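Local coordinates for oligopeptide-binding protein appA (PDB 1XOC), which binds oligopeptides such as tetra- and pentapeptides for uptake by an ABC-type permease that can replace the Opp system in sporulation and competence, at residues L262-V267 and P311-S316; N318-I323 and Q472-I477. All blocks are in the same frame, centred on the assembly; numbering follows the deposited sequence. Where two conformers were deposited one is given.

In the fold
Interactions 1 and 2 follow one another along a single loop, the one between strand 306-307 and helix 332-341. Its earlier part, 311-316, packs on 262-267, which leads into strand 265-271 of the mixed sheet; its later part, 318-323, packs on helix 463-480. Their centres are about 13 Å apart, interaction 1 about 11 Å and interaction 2 about 21 Å from the centre of the chain. They also touch directly, since the ring of Y319 packs on the backbone of E312 and S313, and the OH of Y474 on CB of E312. The loop thus joins a segment that packs against aromatic side chains of the bound peptide to helix 463-480, farther from the chain centre.

Interaction 1. Residues L262-V267 and P311-S316; sequences LALSYV and PESPLS
Y266 approaches P311 obliquely, CE2 leading. Its CB points toward 311-316, and chi1 of 62° puts CG between the backbone N and the carbonyl carbon. CD2 then lies near N of E312, CE2 comes within 3.6 Å of C of P311, and CZ passes CA of P311. OH ends 4.0 Å from CB of P311. In the ring plane, a water 2.8 Å from this OH donates to O of P311. F485 meets the same ring edge-to-face. Exchanging Y266 for a leucine would probably leave that water without its phenolic mate and open a gap beside P311.

Y266 lies on strand 265-271 of the mixed sheet of this solute-binding fold, and A263, S265 and V267 each pack on an aromatic side chain of the bound peptide. On the loop side, OG of S313 accepts from N of L315 at 3.2 Å, an ST turn within the type I turn S313-S316. No direct hydrogen bond crosses; instead a second water donates to O of A263 and O of S265 and accepts from OG of S313, the last at 2.6 Å. CD1 of L264 touches CB of S313 at 3.8 Å, while CD2 of L262 reaches CG of L315, also at 3.8 Å, the side chains of L262 and L315 running antiparallel alongside one another.

Interaction 2. Residues N318-I323 and Q472-I477; sequences NYPKDI and QIYQKI
The phenolic OH of Y474 lies close to two polar atoms of N318. It donates a weak hydrogen bond to the backbone O of N318, 3.5 Å away, and that oxygen sits at the ring edge, in the ring plane. ND2 of N318 lies 3.2 Å from the same OH, its amide turned 49° from the tyrosine ring. The setting is a loop laid against a helix: 318-323 belongs to the irregular connection between strand 306-307 and helix 332-341 of this family 5 solute-binding protein, and Y474 projects toward it from helix 463-480. OD1 of N318 bonds to the hydroxyl of S467 on that same helix, which ties the asparagine side chain down from its other branch.

Y474 reaches the loop because CG is anti to its carbonyl carbon (chi1 -67°), and the ring extends past P320 to N318. Along the way CD1 passes 3.6 Å from CG of P320, and CE1 meets CD of P320 at 3.5 Å, an oblique apolar approach. The proline packing, with the weak bond to O of N318, probably limits how far the ring can tilt. P311 and E312, earlier in the same loop, also touch Y474.

Farther along, I323 points its CB toward the helix. CG1 is anti to the backbone N (chi1 -159°) and CD1 continues in an extended line, so that the side chain crosses Y474 at about a right angle, CD1 packing on CB of Y474 at 4.0 Å. The proline is itself flanked by its own neighbour: CD of P320 lies 3.6 Å above the plane of the Y319 ring, displaced from the ring centre.

Interaction 1. Residues L262-V267 and P311-S316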
loop_
_atom_site.group_PDB
_atom_site.type_symbol
_atom_site.label_atom_id
_atom_site.label_comp_id
_atom_site.label_asym_id
_atom_site.label_seq_id
_atom_site.Cartn_x
_atom_site.Cartn_y
_atom_site.Cartn_z
ATOM N N LEU A 262 14.843 5.669 -2.073
ATOM C CA LEU A 262 13.484 6.185 -1.959
ATOM C C LEU A 262 12.459 5.066 -2.081
ATOM O O LEU A 262 12.611 4.181 -2.902
ATOM C CB LEU A 262 13.225 7.247 -3.027
ATOM C CG LEU A 262 11.946 8.096 -2.903
ATOM C CD1 LEU A 262 11.821 8.905 -1.619
ATOM C CD2 LEU A 262 11.940 8.996 -4.126
ATOM N N ALA A 263 11.467 5.074 -1.178
ATOM C CA ALA A 263 10.302 4.163 -1.253
ATOM C C ALA A 263 9.219 4.683 -2.192
ATOM O O ALA A 263 9.083 5.901 -2.379
ATOM C CB ALA A 263 9.700 3.967 0.121
ATOM N N LEU A 264 8.460 3.774 -2.816
ATOM C CA LEU A 264 7.328 4.183 -3.668
ATOM C C LEU A 264 6.096 4.424 -2.779
ATOM O O LEU A 264 5.182 3.617 -2.720
ATOM C CB LEU A 264 7.046 3.133 -4.762
ATOM C CG LEU A 264 6.084 3.549 -5.863
ATOM C CD1 LEU A 264 6.772 4.477 -6.837
ATOM C CD2 LEU A 264 5.594 2.341 -6.618
ATOM N N SER A 265 6.099 5.549 -2.084
ATOM C CA SER A 265 5.202 5.739 -0.949
ATOM C C SER A 265 5.131 7.214 -0.616
ATOM O O SER A 265 6.018 8.007 -0.988
ATOM C CB SER A 265 5.744 4.982 0.245
ATOM O OG SER A 265 5.015 5.290 1.412
ATOM N N TYR A 266 4.068 7.582 0.109
ATOM C CA TYR A 266 4.093 8.828 0.880
ATOM C C TYR A 266 3.322 8.588 2.175
ATOM O O TYR A 266 2.472 7.692 2.243
ATOM C CB TYR A 266 3.583 10.063 0.101
ATOM C CG TYR A 266 2.138 9.991 -0.352
ATOM C CD1 TYR A 266 1.075 10.241 0.532
ATOM C CD2 TYR A 266 1.825 9.680 -1.659
ATOM C CE1 TYR A 266 -0.238 10.171 0.101
ATOM C CE2 TYR A 266 0.513 9.607 -2.102
ATOM C CZ TYR A 266 -0.520 9.857 -1.197
ATOM O OH TYR A 266 -1.826 9.782 -1.635
ATOM N N VAL A 267 3.629 9.426 3.154
ATOM C CA VAL A 267 2.966 9.415 4.466
ATOM C C VAL A 267 2.161 10.709 4.525
ATOM O O VAL A 267 2.584 11.740 3.988
ATOM C CB VAL A 267 4.011 9.283 5.594
ATOM C CG1 VAL A 267 3.385 9.437 6.966
ATOM C CG2 VAL A 267 4.723 7.922 5.469
ATOM N N PRO A 311 0.294 14.034 -4.423
ATOM C CA PRO A 311 -0.106 12.649 -4.131
ATOM C C PRO A 311 0.507 11.623 -5.091
ATOM O O PRO A 311 -0.189 10.757 -5.639
ATOM C CB PRO A 311 -1.640 12.715 -4.275
ATOM C CG PRO A 311 -1.841 13.705 -5.318
ATOM C CD PRO A 311 -0.805 14.773 -5.068
ATOM N N GLU A 312 1.812 11.704 -5.288
ATOM C CA GLU A 312 2.507 10.763 -6.172
ATOM C C GLU A 312 3.970 10.744 -5.775
ATOM O O GLU A 312 4.488 11.708 -5.232
ATOM C CB GLU A 312 2.362 11.183 -7.631
ATOM C CG GLU A 312 2.947 10.165 -8.657
ATOM C CD GLU A 312 2.455 8.720 -8.434
ATOM O OE1 GLU A 312 3.196 7.919 -7.816
ATOM O OE2 GLU A 312 1.324 8.403 -8.884
ATOM N N SER A 313 4.628 9.623 -6.015
ATOM C CA SER A 313 6.029 9.480 -5.659
ATOM C C SER A 313 6.909 10.111 -6.736
ATOM O O SER A 313 6.637 9.959 -7.941
ATOM C CB SER A 313 6.377 8.006 -5.605
ATOM O OG SER A 313 7.734 7.836 -5.355
ATOM N N PRO A 314 7.996 10.798 -6.323
ATOM C CA PRO A 314 9.018 11.248 -7.292
ATOM C C PRO A 314 9.587 10.156 -8.192
ATOM O O PRO A 314 10.154 10.487 -9.227
ATOM C CB PRO A 314 10.107 11.846 -6.402
ATOM C CG PRO A 314 9.362 12.261 -5.156
ATOM C CD PRO A 314 8.302 11.266 -4.975
ATOM N N LEU A 315 9.420 8.888 -7.840
ATOM C CA LEU A 315 9.866 7.782 -8.676
ATOM C C LEU A 315 8.990 7.596 -9.918
ATOM O O LEU A 315 9.394 6.938 -10.875
ATOM C CB LEU A 315 9.918 6.459 -7.878
ATOM C CG LEU A 315 10.964 6.384 -6.760
ATOM C CD1 LEU A 315 10.830 5.092 -6.019
ATOM C CD2 LEU A 315 12.348 6.507 -7.354
ATOM N N SER A 316 7.777 8.128 -9.883
ATOM C CA SER A 316 6.817 7.869 -10.928
ATOM C C SER A 316 7.142 8.676 -12.175
ATOM O O SER A 316 7.454 9.878 -12.103
ATOM C CB SER A 316 5.424 8.247 -10.480
ATOM O OG SER A 316 4.526 8.087 -11.564
HETATM O O HOH W 1 8.159 8.375 -2.822
HETATM O O HOH W 2 -2.087 8.980 -4.268
#

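Interaction 2. Residues N318-I323 and Q472-I477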
loop_
_atom_site.group_PDB
_atom_site.type_symbol
_atom_site.label_atom_id
_atom_site.label_comp_id
_atom_site.label_asym_id
_atom_site.label_seq_id
_atom_site.Cartn_x
_atom_site.Cartn_y
_atom_site.Cartn_z
ATOM N N ASN A 318 4.963 9.765 -13.903
ATOM C CA ASN A 318 3.887 10.746 -13.968
ATOM C C ASN A 318 4.067 11.902 -12.996
ATOM O O ASN A 318 3.219 12.793 -12.927
ATOM C CB ASN A 318 2.559 10.058 -13.679
ATOM C CG ASN A 318 1.372 10.798 -14.262
ATOM O OD1 ASN A 318 1.449 11.389 -15.338
ATOM N ND2 ASN A 318 0.261 10.774 -13.542
ATOM N N TYR A 319 5.135 11.872 -12.207
ATOM C CA TYR A 319 5.343 12.897 -11.209
ATOM C C TYR A 319 5.606 14.182 -11.965
ATOM O O TYR A 319 6.446 14.198 -12.875
ATOM C CB TYR A 319 6.501 12.535 -10.296
ATOM C CG TYR A 319 6.671 13.472 -9.103
ATOM C CD1 TYR A 319 7.516 14.582 -9.182
ATOM C CD2 TYR A 319 5.980 13.266 -7.915
ATOM C CE1 TYR A 319 7.671 15.434 -8.093
ATOM C CE2 TYR A 319 6.149 14.097 -6.835
ATOM C CZ TYR A 319 6.988 15.173 -6.924
ATOM O OH TYR A 319 7.137 16.009 -5.823
ATOM N N PRO A 320 4.870 15.253 -11.629
ATOM C CA PRO A 320 4.931 16.483 -12.401
ATOM C C PRO A 320 6.186 17.274 -12.084
ATOM O O PRO A 320 6.307 17.821 -10.996
ATOM C CB PRO A 320 3.670 17.219 -11.962
ATOM C CG PRO A 320 3.447 16.772 -10.595
ATOM C CD PRO A 320 3.920 15.359 -10.514
ATOM N N LYS A 321 7.100 17.327 -13.039
ATOM C CA LYS A 321 8.402 17.949 -12.851
ATOM C C LYS A 321 8.336 19.479 -12.704
ATOM O O LYS A 321 9.119 20.074 -11.956
ATOM C CB LYS A 321 9.292 17.579 -14.037
ATOM C CG LYS A 321 10.777 17.802 -13.812
ATOM C CD LYS A 321 11.609 16.686 -14.438
ATOM C CE LYS A 321 11.418 15.347 -13.719
ATOM N NZ LYS A 321 12.437 14.353 -14.173
ATOM N N ASP A 322 7.384 20.102 -13.395
ATOM C CA ASP A 322 7.359 21.560 -13.566
ATOM C C ASP A 322 6.001 22.182 -13.221
ATOM O O ASP A 322 5.539 23.100 -13.906
ATOM C CB ASP A 322 7.745 21.903 -15.017
ATOM C CG ASP A 322 6.949 21.094 -16.052
ATOM O OD1 ASP A 322 6.876 21.522 -17.225
ATOM O OD2 ASP A 322 6.398 20.029 -15.678
ATOM N N ILE A 323 5.383 21.693 -12.150
ATOM C CA ILE A 323 4.062 22.146 -11.712
ATOM C C ILE A 323 4.190 23.019 -10.451
ATOM O O ILE A 323 4.943 22.693 -9.526
ATOM C CB ILE A 323 3.145 20.916 -11.438
ATOM C CG1 ILE A 323 1.672 21.284 -11.494
ATOM C CG2 ILE A 323 3.457 20.254 -10.078
ATOM C CD1 ILE A 323 0.773 20.147 -11.030
ATOM N N GLN A 472 -3.643 18.900 -13.996
ATOM C CA GLN A 472 -4.890 19.462 -13.493
ATOM C C GLN A 472 -5.444 18.698 -12.304
ATOM O O GLN A 472 -6.018 19.291 -11.411
ATOM C CB GLN A 472 -5.958 19.466 -14.579
ATOM C CG GLN A 472 -5.642 20.329 -15.753
ATOM C CD GLN A 472 -6.776 20.337 -16.751
ATOM O OE1 GLN A 472 -7.911 20.680 -16.407
ATOM N NE2 GLN A 472 -6.483 19.956 -17.993
ATOM N N ILE A 473 -5.312 17.379 -12.316
ATOM C CA ILE A 473 -5.814 16.548 -11.214
ATOM C C ILE A 473 -4.999 16.828 -9.951
ATOM O O ILE A 473 -5.555 17.039 -8.878
ATOM C CB ILE A 473 -5.782 15.054 -11.586
ATOM C CG1 ILE A 473 -6.827 14.758 -12.651
ATOM C CG2 ILE A 473 -6.068 14.185 -10.368
ATOM C CD1 ILE A 473 -6.629 13.424 -13.403
ATOM N N TYR A 474 -3.681 16.841 -10.086
ATOM C CA TYR A 474 -2.807 17.223 -8.981
ATOM C C TYR A 474 -3.138 18.596 -8.405
ATOM O O TYR A 474 -3.164 18.763 -7.192
ATOM C CB TYR A 474 -1.360 17.203 -9.449
ATOM C CG TYR A 474 -0.832 15.834 -9.779
ATOM C CD1 TYR A 474 0.053 15.661 -10.825
ATOM C CD2 TYR A 474 -1.171 14.714 -9.013
ATOM C CE1 TYR A 474 0.559 14.423 -11.123
ATOM C CE2 TYR A 474 -0.671 13.470 -9.310
ATOM C CZ TYR A 474 0.206 13.342 -10.348
ATOM O OH TYR A 474 0.706 12.127 -10.659
ATOM N N GLN A 475 -3.384 19.585 -9.264
ATOM C CA GLN A 475 -3.799 20.901 -8.787
ATOM C C GLN A 475 -5.039 20.833 -7.913
ATOM O O GLN A 475 -5.094 21.469 -6.875
ATOM C CB GLN A 475 -4.073 21.861 -9.952
ATOM C CG GLN A 475 -2.827 22.396 -10.616
ATOM C CD GLN A 475 -2.046 23.378 -9.768
ATOM O OE1 GLN A 475 -0.907 23.704 -10.097
ATOM N NE2 GLN A 475 -2.646 23.858 -8.680
ATOM N N LYS A 476 -6.052 20.107 -8.364
ATOM C CA LYS A 476 -7.311 20.033 -7.626
ATOM C C LYS A 476 -7.133 19.312 -6.291
ATOM O O LYS A 476 -7.640 19.768 -5.274
ATOM C CB LYS A 476 -8.408 19.372 -8.458
ATOM C CG LYS A 476 -8.859 20.244 -9.629
ATOM C CD LYS A 476 -10.242 19.863 -10.147
ATOM C CE LYS A 476 -10.739 20.854 -11.196
ATOM N NZ LYS A 476 -11.036 22.217 -10.647
ATOM N N ILE A 477 -6.409 18.203 -6.289
ATOM C CA ILE A 477 -6.170 17.480 -5.033
ATOM C C ILE A 477 -5.357 18.341 -4.066
ATOM O O ILE A 477 -5.676 18.445 -2.879
ATOM C CB ILE A 477 -5.499 16.113 -5.293
ATOM C CG1 ILE A 477 -6.471 15.234 -6.070
ATOM C CG2 ILE A 477 -5.095 15.422 -3.972
ATOM C CD1 ILE A 477 -5.872 14.023 -6.697
#